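Side-chain contacts in abietadiene synthase, chloroplastic (Abies grandis, PDB 3S9V), which belongs to the plant terpene synthases, being a chloroplast enzyme of almost wholly helical build with an N-terminal terpene synthase region and a metal-binding one: residues Leu251-Val254 against Leu255-Phe258; Tyr266-Asp269 against Leu270-Arg273; Asp549-Leu552 against Phe553-Val557; Met568-Gln571 against Met572-Phe576. One frame throughout, in Å; residues are numbered along the deposited sequence.

Interaction 1 of 4, residues Leu251-Val254 against Leu255-Phe258; sequences LNFV and LKKF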
ATOM      1  N   LEU A 251     -30.458  10.847  11.451  1.00 18.32           N
ATOM      2  CA  LEU A 251     -30.034  11.015  12.833  1.00 22.75           C
ATOM      3  C   LEU A 251     -30.468   9.807  13.660  1.00 20.71           C
ATOM      4  O   LEU A 251     -29.700   9.306  14.475  1.00 20.93           O
ATOM      5  CB  LEU A 251     -30.588  12.321  13.414  1.00 17.31           C
ATOM      6  CG  LEU A 251     -30.081  13.578  12.687  1.00 24.50           C
ATOM      7  CD1 LEU A 251     -30.687  14.820  13.309  1.00 17.37           C
ATOM      8  CD2 LEU A 251     -28.559  13.646  12.758  1.00 18.82           C
ATOM      9  N   ASN A 252     -31.694   9.333  13.447  1.00 22.54           N
ATOM     10  CA  ASN A 252     -32.172   8.154  14.166  1.00 26.94           C
ATOM     11  C   ASN A 252     -31.243   6.978  13.850  1.00 30.09           C
ATOM     12  O   ASN A 252     -30.884   6.196  14.734  1.00 28.37           O
ATOM     13  CB  ASN A 252     -33.599   7.785  13.743  1.00 24.05           C
ATOM     14  CG  ASN A 252     -34.637   8.748  14.282  1.00 31.26           C
ATOM     15  OD1 ASN A 252     -34.537   9.215  15.421  1.00 27.56           O
ATOM     16  ND2 ASN A 252     -35.658   9.039  13.472  1.00 22.97           N
ATOM     17  N   PHE A 253     -30.868   6.862  12.575  1.00 29.45           N
ATOM     18  CA  PHE A 253     -29.983   5.802  12.105  1.00 27.45           C
ATOM     19  C   PHE A 253     -28.618   5.871  12.786  1.00 28.59           C
ATOM     20  O   PHE A 253     -28.053   4.844  13.163  1.00 29.11           O
ATOM     21  CB  PHE A 253     -29.844   5.888  10.576  1.00 27.63           C
ATOM     22  CG  PHE A 253     -28.669   5.128  10.017  1.00 31.45           C
ATOM     23  CD1 PHE A 253     -27.441   5.763   9.821  1.00 33.54           C
ATOM     24  CD2 PHE A 253     -28.790   3.789   9.670  1.00 24.68           C
ATOM     25  CE1 PHE A 253     -26.351   5.075   9.283  1.00 31.98           C
ATOM     26  CE2 PHE A 253     -27.708   3.092   9.132  1.00 28.17           C
ATOM     27  CZ  PHE A 253     -26.484   3.739   8.939  1.00 29.21           C
ATOM     28  N   VAL A 254     -28.086   7.079  12.950  1.00 26.36           N
ATOM     29  CA  VAL A 254     -26.799   7.230  13.614  1.00 20.30           C
ATOM     30  C   VAL A 254     -26.949   6.877  15.091  1.00 20.21           C
ATOM     31  O   VAL A 254     -26.107   6.183  15.656  1.00 22.53           O
ATOM     32  CB  VAL A 254     -26.264   8.673  13.494  1.00 19.39           C
ATOM     33  CG1 VAL A 254     -25.068   8.862  14.415  1.00 13.37           C
ATOM     34  CG2 VAL A 254     -25.878   8.963  12.051  1.00 19.12           C
ATOM     35  N   LEU A 255     -28.027   7.351  15.709  1.00 19.87           N
ATOM     36  CA  LEU A 255     -28.275   7.078  17.121  1.00 22.93           C
ATOM     37  C   LEU A 255     -28.613   5.614  17.382  1.00 26.55           C
ATOM     38  O   LEU A 255     -28.514   5.141  18.519  1.00 23.71           O
ATOM     39  CB  LEU A 255     -29.392   7.977  17.653  1.00 19.05           C
ATOM     40  CG  LEU A 255     -28.940   9.419  17.872  1.00 21.56           C
ATOM     41  CD1 LEU A 255     -30.124  10.300  18.189  1.00 15.77           C
ATOM     42  CD2 LEU A 255     -27.921   9.451  19.005  1.00 22.60           C
ATOM     43  N   LYS A 256     -29.010   4.897  16.337  1.00 28.91           N
ATOM     44  CA  LYS A 256     -29.324   3.485  16.489  1.00 32.92           C
ATOM     45  C   LYS A 256     -28.012   2.776  16.805  1.00 34.36           C
ATOM     46  O   LYS A 256     -27.968   1.849  17.617  1.00 35.38           O
ATOM     47  CB  LYS A 256     -29.929   2.923  15.199  1.00 40.60           C
ATOM     48  CG  LYS A 256     -30.187   1.420  15.238  1.00 44.78           C
ATOM     49  CD  LYS A 256     -30.956   0.939  14.015  1.00 49.39           C
ATOM     50  CE  LYS A 256     -30.184   1.181  12.723  1.00 59.58           C
ATOM     51  NZ  LYS A 256     -28.925   0.384  12.639  1.00 61.19           N
ATOM     52  N   LYS A 257     -26.940   3.244  16.171  1.00 32.30           N
ATOM     53  CA  LYS A 257     -25.610   2.680  16.359  1.00 29.39           C
ATOM     54  C   LYS A 257     -24.933   3.167  17.652  1.00 30.33           C
ATOM     55  O   LYS A 257     -24.379   2.365  18.407  1.00 27.52           O
ATOM     56  CB  LYS A 257     -24.726   3.038  15.152  1.00 33.30           C
ATOM     57  CG  LYS A 257     -23.472   2.159  14.945  1.00 33.73           C
ATOM     58  CD  LYS A 257     -22.502   2.217  16.117  1.00 40.90           C
ATOM     59  CE  LYS A 257     -21.217   1.447  15.826  1.00 49.59           C
ATOM     60  NZ  LYS A 257     -21.459   0.006  15.524  1.00 53.40           N
ATOM     61  N   PHE A 258     -24.993   4.468  17.923  1.00 29.04           N
ATOM     62  CA  PHE A 258     -24.323   5.001  19.108  1.00 25.59           C
ATOM     63  C   PHE A 258     -25.160   5.313  20.346  1.00 27.28           C
ATOM     64  O   PHE A 258     -24.622   5.779  21.347  1.00 29.06           O
ATOM     65  CB  PHE A 258     -23.513   6.233  18.716  1.00 23.45           C
ATOM     66  CG  PHE A 258     -22.570   5.990  17.580  1.00 22.72           C
ATOM     67  CD1 PHE A 258     -22.918   6.335  16.284  1.00 19.28           C
ATOM     68  CD2 PHE A 258     -21.334   5.393  17.806  1.00 26.41           C
ATOM     69  CE1 PHE A 258     -22.050   6.094  15.221  1.00 22.11           C
ATOM     70  CE2 PHE A 258     -20.461   5.144  16.754  1.00 28.34           C
ATOM     71  CZ  PHE A 258     -20.819   5.498  15.456  1.00 25.64           C
TER
HETATM   72  O   HOH W   1     -26.638   2.658  12.104  1.00 31.09           O
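Val254 lays its CG1 methyl against CD1 of the Phe258 ring, one helical turn further on, at 3.8 Å, the two side chains slanting across one another. CG1 stands anti to the backbone N (chi1 169°), which carries this branch forward to the ring. Phe258 has CG anti to its carbonyl carbon (chi1 -53°), and the ring thereby swings back toward the earlier turn. There CD1 also comes within 3.3 Å of Val254 O, the carbonyl that receives Phe258 N at 3.1 Å. One face of the Phe258 ring carries CD of Lys257, 3.6 Å above its centre.

Lys256 is bent at chi3 and chi4, curling back so that CE lies 4.3 Å from CD2 of Phe253. A water accepts from Lys256 NZ at 3.3 Å and donates to Phe253 O at 2.8 Å, tying the ammonium to a backbone carbonyl near the end of helix 245-258. The neighbouring Lys257 instead forms a salt bridge with Glu51, while Phe253 meets Tyr49 and Phe258 meets Tyr266, both edge-to-face. Alkyl and aromatic groups thus supply the side-chain packing over the last turns of the helix, and the lysine charges are met at its border by a water and a carboxylate, as suits a helix end that is only partly buried.

Interaction 2 of 4, residues Tyr266-Asp269 against Leu270-Arg273; sequences YPLD and LFER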
ATOM      1  N   TYR A 266     -20.823   9.804   9.357  1.00 19.30           N
ATOM      2  CA  TYR A 266     -21.229   8.409   9.361  1.00 22.00           C
ATOM      3  C   TYR A 266     -22.112   8.169   8.142  1.00 21.52           C
ATOM      4  O   TYR A 266     -22.741   9.097   7.637  1.00 22.34           O
ATOM      5  CB  TYR A 266     -22.024   8.109  10.643  1.00 18.75           C
ATOM      6  CG  TYR A 266     -21.816   6.723  11.207  1.00 21.74           C
ATOM      7  CD1 TYR A 266     -20.560   6.315  11.665  1.00 17.96           C
ATOM      8  CD2 TYR A 266     -22.867   5.806  11.260  1.00 22.36           C
ATOM      9  CE1 TYR A 266     -20.353   5.017  12.157  1.00 19.12           C
ATOM     10  CE2 TYR A 266     -22.671   4.505  11.754  1.00 24.57           C
ATOM     11  CZ  TYR A 266     -21.413   4.123  12.197  1.00 22.09           C
ATOM     12  OH  TYR A 266     -21.222   2.854  12.680  1.00 26.37           O
ATOM     13  N   PRO A 267     -22.134   6.928   7.627  1.00 24.24           N
ATOM     14  CA  PRO A 267     -21.360   5.796   8.154  1.00 18.74           C
ATOM     15  C   PRO A 267     -19.914   5.825   7.641  1.00 20.68           C
ATOM     16  O   PRO A 267     -19.516   6.756   6.928  1.00 17.85           O
ATOM     17  CB  PRO A 267     -22.150   4.580   7.661  1.00 21.38           C
ATOM     18  CG  PRO A 267     -22.709   5.057   6.344  1.00 24.19           C
ATOM     19  CD  PRO A 267     -23.153   6.471   6.657  1.00 26.25           C
ATOM     20  N   LEU A 268     -19.131   4.807   7.992  1.00 19.70           N
ATOM     21  CA  LEU A 268     -17.730   4.750   7.578  1.00 20.79           C
ATOM     22  C   LEU A 268     -17.329   3.353   7.105  1.00 21.76           C
ATOM     23  O   LEU A 268     -16.156   2.983   7.153  1.00 20.55           O
ATOM     24  CB  LEU A 268     -16.845   5.168   8.757  1.00 15.15           C
ATOM     25  CG  LEU A 268     -17.107   6.570   9.326  1.00 21.89           C
ATOM     26  CD1 LEU A 268     -16.282   6.780  10.587  1.00 14.95           C
ATOM     27  CD2 LEU A 268     -16.758   7.628   8.278  1.00 19.77           C
ATOM     28  N   ASP A 269     -18.316   2.598   6.629  1.00 22.91           N
ATOM     29  CA  ASP A 269     -18.127   1.220   6.194  1.00 23.95           C
ATOM     30  C   ASP A 269     -17.092   0.908   5.112  1.00 23.36           C
ATOM     31  O   ASP A 269     -16.433  -0.126   5.181  1.00 23.14           O
ATOM     32  CB  ASP A 269     -19.479   0.616   5.793  1.00 28.23           C
ATOM     33  CG  ASP A 269     -20.210   1.443   4.743  1.00 34.10           C
ATOM     34  OD1 ASP A 269     -21.043   0.865   4.009  1.00 42.23           O
ATOM     35  OD2 ASP A 269     -19.970   2.665   4.656  1.00 33.21           O
ATOM     36  N   LEU A 270     -16.944   1.771   4.114  1.00 22.13           N
ATOM     37  CA  LEU A 270     -15.967   1.500   3.057  1.00 21.82           C
ATOM     38  C   LEU A 270     -14.574   1.926   3.507  1.00 23.06           C
ATOM     39  O   LEU A 270     -13.566   1.257   3.236  1.00 18.75           O
ATOM     40  CB  LEU A 270     -16.336   2.246   1.775  1.00 24.69           C
ATOM     41  CG  LEU A 270     -17.733   2.055   1.177  1.00 21.60           C
ATOM     42  CD1 LEU A 270     -17.733   2.652  -0.219  1.00 13.18           C
ATOM     43  CD2 LEU A 270     -18.097   0.575   1.112  1.00 21.86           C
ATOM     44  N   PHE A 271     -14.525   3.063   4.183  1.00 20.58           N
ATOM     45  CA  PHE A 271     -13.273   3.581   4.691  1.00 21.85           C
ATOM     46  C   PHE A 271     -12.682   2.583   5.704  1.00 21.37           C
ATOM     47  O   PHE A 271     -11.510   2.212   5.616  1.00 23.48           O
ATOM     48  CB  PHE A 271     -13.527   4.959   5.324  1.00 27.12           C
ATOM     49  CG  PHE A 271     -12.390   5.478   6.158  1.00 25.79           C
ATOM     50  CD1 PHE A 271     -11.081   5.418   5.700  1.00 21.57           C
ATOM     51  CD2 PHE A 271     -12.639   6.052   7.400  1.00 29.23           C
ATOM     52  CE1 PHE A 271     -10.035   5.920   6.463  1.00 20.79           C
ATOM     53  CE2 PHE A 271     -11.597   6.558   8.174  1.00 23.45           C
ATOM     54  CZ  PHE A 271     -10.291   6.493   7.705  1.00 26.89           C
ATOM     55  N   GLU A 272     -13.502   2.110   6.632  1.00 19.42           N
ATOM     56  CA  GLU A 272     -13.020   1.183   7.649  1.00 20.17           C
ATOM     57  C   GLU A 272     -12.520  -0.153   7.100  1.00 20.59           C
ATOM     58  O   GLU A 272     -11.451  -0.634   7.489  1.00 15.30           O
ATOM     59  CB  GLU A 272     -14.112   0.930   8.688  1.00 18.97           C
ATOM     60  CG  GLU A 272     -13.682  -0.015   9.787  1.00 21.40           C
ATOM     61  CD  GLU A 272     -14.631  -0.017  10.964  1.00 25.67           C
ATOM     62  OE1 GLU A 272     -15.724  -0.625  10.875  1.00 29.57           O
ATOM     63  OE2 GLU A 272     -14.281   0.605  11.983  1.00 32.35           O
ATOM     64  N   ARG A 273     -13.286  -0.754   6.194  1.00 22.13           N
ATOM     65  CA  ARG A 273     -12.893  -2.037   5.618  1.00 21.05           C
ATOM     66  C   ARG A 273     -11.635  -1.970   4.761  1.00 23.50           C
ATOM     67  O   ARG A 273     -10.752  -2.818   4.894  1.00 25.83           O
ATOM     68  CB  ARG A 273     -14.045  -2.628   4.803  1.00 20.80           C
ATOM     69  CG  ARG A 273     -15.171  -3.215   5.659  1.00 12.29           C
ATOM     70  CD  ARG A 273     -16.317  -3.704   4.791  1.00 18.98           C
ATOM     71  NE  ARG A 273     -17.356  -4.385   5.564  1.00 26.37           N
ATOM     72  CZ  ARG A 273     -18.200  -3.775   6.390  1.00 29.53           C
ATOM     73  NH1 ARG A 273     -18.140  -2.458   6.558  1.00 27.95           N
ATOM     74  NH2 ARG A 273     -19.100  -4.482   7.053  1.00 27.00           N
TER
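Arg273 folds its guanidinium back over the first turn of helix 269-282, where NH1 donates to Asp269 O at 3.2 Å. The route is set by the torsions: CG is anti to the carbonyl carbon (chi1 -75°), and the chain then runs extended from CG to NE before turning at chi4. The acceptor lies at the guanidinium edge, in its plane, yet NH1 approaches the carbonyl from its flank, with a C=O...N angle of 111°. Arg273 N makes a weak bond of 3.4 Å to the same Asp269 O. NH1 also donates to Gly48 O, and the group makes a cation-pi contact with Tyr299.

Asp269 has CG placed between its backbone N and carbonyl carbon (chi1 55°). Its carboxylate lies beside the Leu270 side chain, both pointing the same way, and OD1 stays 5.1 Å from Arg273 NH1; OD1 is hydrogen-bonded to Tyr299 OH instead, and OD2 to Arg313 N. Glu272 OE2 accepts from Glu51 N. Leu268 CD2 sits 4.5 Å from CD2 of Phe271, whose ring meets Trp275 and Trp447 edge-to-face.

Leu268 O receives Glu272 N at 2.8 Å. With Leu268 as N-cap residue, shortly after the cis peptide bond that joins Tyr266 to Pro267, the arrangement is that of a buried helix start, here opening one helix of the alpha-helical N-terminal terpene synthase region.

Interaction 3 of 4, residues Asp549-Leu552 against Phe553-Val557; sequences DLKL and FTESV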
ATOM      1  N   ASP A 549      34.940 -28.077 -24.241  1.00 29.01           N
ATOM      2  CA  ASP A 549      34.847 -28.458 -22.836  1.00 33.39           C
ATOM      3  C   ASP A 549      33.418 -28.277 -22.309  1.00 34.45           C
ATOM      4  O   ASP A 549      32.876 -29.161 -21.629  1.00 31.01           O
ATOM      5  CB  ASP A 549      35.817 -27.626 -21.985  1.00 29.93           C
ATOM      6  CG  ASP A 549      37.259 -28.101 -22.099  1.00 37.86           C
ATOM      7  OD1 ASP A 549      37.494 -29.183 -22.687  1.00 40.43           O
ATOM      8  OD2 ASP A 549      38.160 -27.398 -21.588  1.00 40.88           O
ATOM      9  N   LEU A 550      32.820 -27.130 -22.620  1.00 32.64           N
ATOM     10  CA  LEU A 550      31.457 -26.835 -22.189  1.00 31.00           C
ATOM     11  C   LEU A 550      30.516 -27.920 -22.692  1.00 28.25           C
ATOM     12  O   LEU A 550      29.548 -28.287 -22.016  1.00 29.64           O
ATOM     13  CB  LEU A 550      31.002 -25.470 -22.726  1.00 27.21           C
ATOM     14  CG  LEU A 550      31.754 -24.253 -22.182  1.00 27.52           C
ATOM     15  CD1 LEU A 550      31.163 -22.981 -22.767  1.00 36.21           C
ATOM     16  CD2 LEU A 550      31.657 -24.228 -20.669  1.00 30.86           C
ATOM     17  N   LYS A 551      30.809 -28.431 -23.884  1.00 22.36           N
ATOM     18  CA  LYS A 551      29.994 -29.473 -24.482  1.00 26.25           C
ATOM     19  C   LYS A 551      29.964 -30.749 -23.630  1.00 29.50           C
ATOM     20  O   LYS A 551      28.994 -31.511 -23.674  1.00 33.33           O
ATOM     21  CB  LYS A 551      30.500 -29.799 -25.881  1.00 29.89           C
ATOM     22  CG  LYS A 551      29.584 -30.742 -26.623  1.00 44.12           C
ATOM     23  CD  LYS A 551      30.187 -31.223 -27.925  1.00 50.49           C
ATOM     24  CE  LYS A 551      29.319 -32.321 -28.516  1.00 55.60           C
ATOM     25  NZ  LYS A 551      29.090 -33.420 -27.528  1.00 57.17           N
ATOM     26  N   LEU A 552      31.022 -30.986 -22.861  1.00 26.22           N
ATOM     27  CA  LEU A 552      31.065 -32.161 -22.003  1.00 28.05           C
ATOM     28  C   LEU A 552      30.049 -31.972 -20.885  1.00 29.55           C
ATOM     29  O   LEU A 552      29.355 -32.914 -20.504  1.00 29.51           O
ATOM     30  CB  LEU A 552      32.457 -32.346 -21.395  1.00 28.52           C
ATOM     31  CG  LEU A 552      33.637 -32.544 -22.348  1.00 29.00           C
ATOM     32  CD1 LEU A 552      34.926 -32.521 -21.539  1.00 32.16           C
ATOM     33  CD2 LEU A 552      33.496 -33.855 -23.110  1.00 22.78           C
ATOM     34  N   PHE A 553      29.959 -30.753 -20.360  1.00 29.83           N
ATOM     35  CA  PHE A 553      29.008 -30.471 -19.291  1.00 30.32           C
ATOM     36  C   PHE A 553      27.583 -30.651 -19.820  1.00 31.22           C
ATOM     37  O   PHE A 553      26.766 -31.357 -19.222  1.00 34.44           O
ATOM     38  CB  PHE A 553      29.206 -29.045 -18.760  1.00 23.26           C
ATOM     39  CG  PHE A 553      28.577 -28.804 -17.404  1.00 29.95           C
ATOM     40  CD1 PHE A 553      27.207 -28.571 -17.278  1.00 21.01           C
ATOM     41  CD2 PHE A 553      29.360 -28.825 -16.246  1.00 33.14           C
ATOM     42  CE1 PHE A 553      26.628 -28.364 -16.024  1.00 22.46           C
ATOM     43  CE2 PHE A 553      28.789 -28.619 -14.986  1.00 30.37           C
ATOM     44  CZ  PHE A 553      27.422 -28.389 -14.878  1.00 27.90           C
ATOM     45  N   THR A 554      27.292 -30.019 -20.951  1.00 28.57           N
ATOM     46  CA  THR A 554      25.965 -30.115 -21.554  1.00 31.49           C
ATOM     47  C   THR A 554      25.595 -31.572 -21.828  1.00 33.62           C
ATOM     48  O   THR A 554      24.463 -32.003 -21.557  1.00 31.55           O
ATOM     49  CB  THR A 554      25.897 -29.310 -22.874  1.00 25.82           C
ATOM     50  OG1 THR A 554      26.269 -27.952 -22.616  1.00 21.40           O
ATOM     51  CG2 THR A 554      24.494 -29.330 -23.446  1.00 20.04           C
ATOM     52  N   GLU A 555      26.555 -32.328 -22.359  1.00 32.58           N
ATOM     53  CA  GLU A 555      26.342 -33.738 -22.671  1.00 31.61           C
ATOM     54  C   GLU A 555      26.147 -34.572 -21.405  1.00 29.21           C
ATOM     55  O   GLU A 555      25.353 -35.518 -21.385  1.00 28.30           O
ATOM     56  CB  GLU A 555      27.532 -34.291 -23.461  1.00 35.48           C
ATOM     57  CG  GLU A 555      27.453 -35.792 -23.740  1.00 40.49           C
ATOM     58  CD  GLU A 555      26.481 -36.135 -24.854  1.00 53.21           C
ATOM     59  OE1 GLU A 555      25.297 -35.745 -24.770  1.00 58.83           O
ATOM     60  OE2 GLU A 555      26.906 -36.802 -25.821  1.00 62.45           O
ATOM     61  N   SER A 556      26.882 -34.226 -20.355  1.00 27.52           N
ATOM     62  CA  SER A 556      26.779 -34.948 -19.092  1.00 30.87           C
ATOM     63  C   SER A 556      25.361 -34.821 -18.561  1.00 32.61           C
ATOM     64  O   SER A 556      24.773 -35.797 -18.098  1.00 30.51           O
ATOM     65  CB  SER A 556      27.762 -34.387 -18.057  1.00 29.34           C
ATOM     66  OG  SER A 556      29.112 -34.578 -18.451  1.00 32.45           O
ATOM     67  N   VAL A 557      24.818 -33.609 -18.631  1.00 33.39           N
ATOM     68  CA  VAL A 557      23.465 -33.347 -18.159  1.00 31.59           C
ATOM     69  C   VAL A 557      22.438 -34.117 -18.995  1.00 32.61           C
ATOM     70  O   VAL A 557      21.437 -34.601 -18.468  1.00 33.79           O
ATOM     71  CB  VAL A 557      23.147 -31.833 -18.218  1.00 31.23           C
ATOM     72  CG1 VAL A 557      21.744 -31.572 -17.726  1.00 36.37           C
ATOM     73  CG2 VAL A 557      24.147 -31.061 -17.377  1.00 25.33           C
TER
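Ser556 turns its hydroxyl back onto Leu552 O, one helical turn earlier, and OG donates to it at 2.7 Å. OG is anti to the carbonyl carbon and beside the backbone N (chi1 -64°), a rotamer that lets a helical serine reach this acceptor. Ser556 N donates to Leu552 O as well, at 2.8 Å, but from the opposite face of the carbonyl plane: OG stands 38° out of that plane and N is tilted 28° the other way, so two donors grip a single oxygen.

Thr554 has its OG1 placed similarly, 3.4 Å from Leu550 O, where any bond would be weak and its proton is not settled, since Tyr541 OH is hydrogen-bonded to OG1. Thr554 N bonds to the same Leu550 O at 3.0 Å.

These bonds belong to helix 547-559 of the metal-binding terpene synthase region, an all-helical bundle in which Leu550, Phe553 and Thr554 face helix 521-541 or helix 599-621. Phe553, with CG anti to its N, carries its ring away from residues 549-552 to meet Phe576 edge-to-face.

On the more exposed flank, Lys551 runs extended toward Glu555 and turns only at chi4, leaving NZ 4.4 Å from OE2, beyond a salt bridge. Glu555 bends at chi2, and its OE2 pairs with Arg559 NH2; the more distant Lys551 charge probably adds a weak attraction.

Interaction 4 of 4, residues Met568-Gln571 against Met572-Phe576; sequences MPQQ and MKICF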
ATOM      1  N   MET A 568      36.985 -33.953 -18.249  1.00 39.34           N
ATOM      2  CA  MET A 568      36.729 -32.590 -17.798  1.00 37.85           C
ATOM      3  C   MET A 568      37.868 -31.872 -17.101  1.00 39.81           C
ATOM      4  O   MET A 568      38.635 -32.473 -16.348  1.00 39.40           O
ATOM      5  CB  MET A 568      35.528 -32.563 -16.843  1.00 36.77           C
ATOM      6  CG  MET A 568      34.165 -32.707 -17.491  1.00 37.30           C
ATOM      7  SD  MET A 568      32.801 -32.600 -16.284  1.00 26.91           S
ATOM      8  CE  MET A 568      31.458 -33.236 -17.320  1.00 13.38           C
ATOM      9  N   PRO A 569      37.980 -30.556 -17.338  1.00 39.60           N
ATOM     10  CA  PRO A 569      39.023 -29.744 -16.715  1.00 38.18           C
ATOM     11  C   PRO A 569      38.827 -29.881 -15.207  1.00 42.17           C
ATOM     12  O   PRO A 569      37.754 -30.291 -14.752  1.00 38.51           O
ATOM     13  CB  PRO A 569      38.693 -28.333 -17.192  1.00 38.98           C
ATOM     14  CG  PRO A 569      38.073 -28.562 -18.531  1.00 38.66           C
ATOM     15  CD  PRO A 569      37.188 -29.759 -18.292  1.00 36.63           C
ATOM     16  N   GLN A 570      39.853 -29.527 -14.442  1.00 45.41           N
ATOM     17  CA  GLN A 570      39.799 -29.609 -12.988  1.00 47.53           C
ATOM     18  C   GLN A 570      38.522 -28.995 -12.424  1.00 45.08           C
ATOM     19  O   GLN A 570      37.669 -29.697 -11.882  1.00 46.38           O
ATOM     20  CB  GLN A 570      41.015 -28.897 -12.382  1.00 55.19           C
ATOM     21  CG  GLN A 570      40.987 -28.798 -10.867  1.00 68.23           C
ATOM     22  CD  GLN A 570      41.000 -30.158 -10.190  1.00 78.11           C
ATOM     23  OE1 GLN A 570      40.849 -30.256  -8.971  1.00 82.07           O
ATOM     24  NE2 GLN A 570      41.187 -31.214 -10.978  1.00 78.99           N
ATOM     25  N   GLN A 571      38.408 -27.679 -12.561  1.00 39.19           N
ATOM     26  CA  GLN A 571      37.262 -26.925 -12.072  1.00 38.21           C
ATOM     27  C   GLN A 571      35.894 -27.417 -12.557  1.00 38.63           C
ATOM     28  O   GLN A 571      34.950 -27.516 -11.765  1.00 39.78           O
ATOM     29  CB  GLN A 571      37.430 -25.449 -12.447  1.00 36.17           C
ATOM     30  CG  GLN A 571      38.620 -24.784 -11.786  1.00 35.89           C
ATOM     31  CD  GLN A 571      38.426 -24.623 -10.296  1.00 43.82           C
ATOM     32  OE1 GLN A 571      37.615 -23.809  -9.850  1.00 48.00           O
ATOM     33  NE2 GLN A 571      39.159 -25.407  -9.514  1.00 44.73           N
ATOM     34  N   MET A 572      35.780 -27.721 -13.846  1.00 33.39           N
ATOM     35  CA  MET A 572      34.509 -28.177 -14.399  1.00 32.86           C
ATOM     36  C   MET A 572      34.034 -29.477 -13.739  1.00 32.67           C
ATOM     37  O   MET A 572      32.858 -29.621 -13.403  1.00 29.66           O
ATOM     38  CB  MET A 572      34.631 -28.365 -15.923  1.00 27.98           C
ATOM     39  CG  MET A 572      33.312 -28.639 -16.635  1.00 21.14           C
ATOM     40  SD  MET A 572      33.392 -28.681 -18.451  1.00 20.62           S
ATOM     41  CE  MET A 572      32.444 -30.116 -18.757  1.00 23.23           C
ATOM     42  N   LYS A 573      34.960 -30.408 -13.544  1.00 34.69           N
ATOM     43  CA  LYS A 573      34.657 -31.705 -12.944  1.00 35.36           C
ATOM     44  C   LYS A 573      33.982 -31.539 -11.597  1.00 35.77           C
ATOM     45  O   LYS A 573      32.945 -32.143 -11.328  1.00 33.37           O
ATOM     46  CB  LYS A 573      35.948 -32.508 -12.775  1.00 42.07           C
ATOM     47  CG  LYS A 573      35.783 -33.868 -12.127  1.00 46.75           C
ATOM     48  CD  LYS A 573      37.137 -34.558 -12.024  1.00 60.52           C
ATOM     49  CE  LYS A 573      37.063 -35.857 -11.238  1.00 64.85           C
ATOM     50  NZ  LYS A 573      38.413 -36.468 -11.074  1.00 66.52           N
ATOM     51  N   ILE A 574      34.593 -30.719 -10.752  1.00 36.21           N
ATOM     52  CA  ILE A 574      34.075 -30.438  -9.426  1.00 37.36           C
ATOM     53  C   ILE A 574      32.679 -29.832  -9.560  1.00 38.57           C
ATOM     54  O   ILE A 574      31.721 -30.295  -8.932  1.00 38.42           O
ATOM     55  CB  ILE A 574      35.000 -29.436  -8.688  1.00 40.34           C
ATOM     56  CG1 ILE A 574      36.338 -30.105  -8.361  1.00 42.53           C
ATOM     57  CG2 ILE A 574      34.327 -28.922  -7.427  1.00 39.33           C
ATOM     58  CD1 ILE A 574      37.357 -29.148  -7.769  1.00 46.22           C
ATOM     59  N   CYS A 575      32.575 -28.797 -10.388  1.00 35.36           N
ATOM     60  CA  CYS A 575      31.308 -28.124 -10.602  1.00 32.13           C
ATOM     61  C   CYS A 575      30.209 -29.120 -10.948  1.00 29.71           C
ATOM     62  O   CYS A 575      29.148 -29.112 -10.331  1.00 29.14           O
ATOM     63  CB  CYS A 575      31.434 -27.083 -11.717  1.00 28.59           C
ATOM     64  SG  CYS A 575      29.857 -26.351 -12.193  0.50 25.37           S
ATOM     65  N   PHE A 576      30.463 -29.984 -11.925  1.00 26.58           N
ATOM     66  CA  PHE A 576      29.467 -30.962 -12.333  1.00 28.28           C
ATOM     67  C   PHE A 576      29.102 -31.968 -11.238  1.00 32.11           C
ATOM     68  O   PHE A 576      27.918 -32.190 -10.973  1.00 33.00           O
ATOM     69  CB  PHE A 576      29.920 -31.735 -13.576  1.00 21.24           C
ATOM     70  CG  PHE A 576      28.873 -32.677 -14.091  1.00 24.60           C
ATOM     71  CD1 PHE A 576      27.726 -32.187 -14.703  1.00 26.60           C
ATOM     72  CD2 PHE A 576      28.989 -34.049 -13.889  1.00 29.04           C
ATOM     73  CE1 PHE A 576      26.703 -33.046 -15.100  1.00 26.67           C
ATOM     74  CE2 PHE A 576      27.971 -34.917 -14.284  1.00 27.83           C
ATOM     75  CZ  PHE A 576      26.823 -34.413 -14.889  1.00 28.03           C
TER
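Two methionines meet almost at right angles just before and within the first turn of helix 570-594: as modelled, the CE methyl of Met572 lies against CG and SD of Met568, closer to CG than carbons usually come, although the exact place of this methyl is doubtful. Met568 runs extended beyond CG, so its sulfur passes over the turn to Phe576. There SD lies 5.3 Å from the ring centroid, 47° off the normal, an oblique Met-aromatic contact, and the same sulfur is 4.0 Å from CB of Phe576.

Pro569, the N-cap residue, brings CD to 3.8 Å from CB of Met572, while its carbonyl accepts from Lys573 N at 3.0 Å. Gln570 bends at chi2, which places OE1 3.9 Å from CD1 of Ile574; Gln571 directs OE1 to Asn498 N instead.

The apolar side of this helix start is shared with its neighbours. Met568, Met572 and Phe576 pack on helix 547-559, through Ser556 and Phe553, and Cys575 rests on helix 521-541 at Ile536, Leu537 and Leu540.

The four contacts form two pairs at opposite sides of the chain's centre, the centres of interactions 1 and 3 lying about 77 Å apart. Within each pair the contacts touch. The loop residue Tyr266 of interaction 2 packs among Phe253, Val254, Lys257 and Phe258 of interaction 1; Met568, Pro569 and Met572 of interaction 4 lie against Ser556, Asp549 and Phe553 of interaction 3. Interaction 2 is the buried one, and its charged side chains are held by hydrogen bonds to backbone atoms and tyrosine. The other three are partly buried, with lysines at their borders. Interactions 2 and 4 are helix starts, one polar, the other rich in sulfur; 1 closes a helix and 3 lies within one.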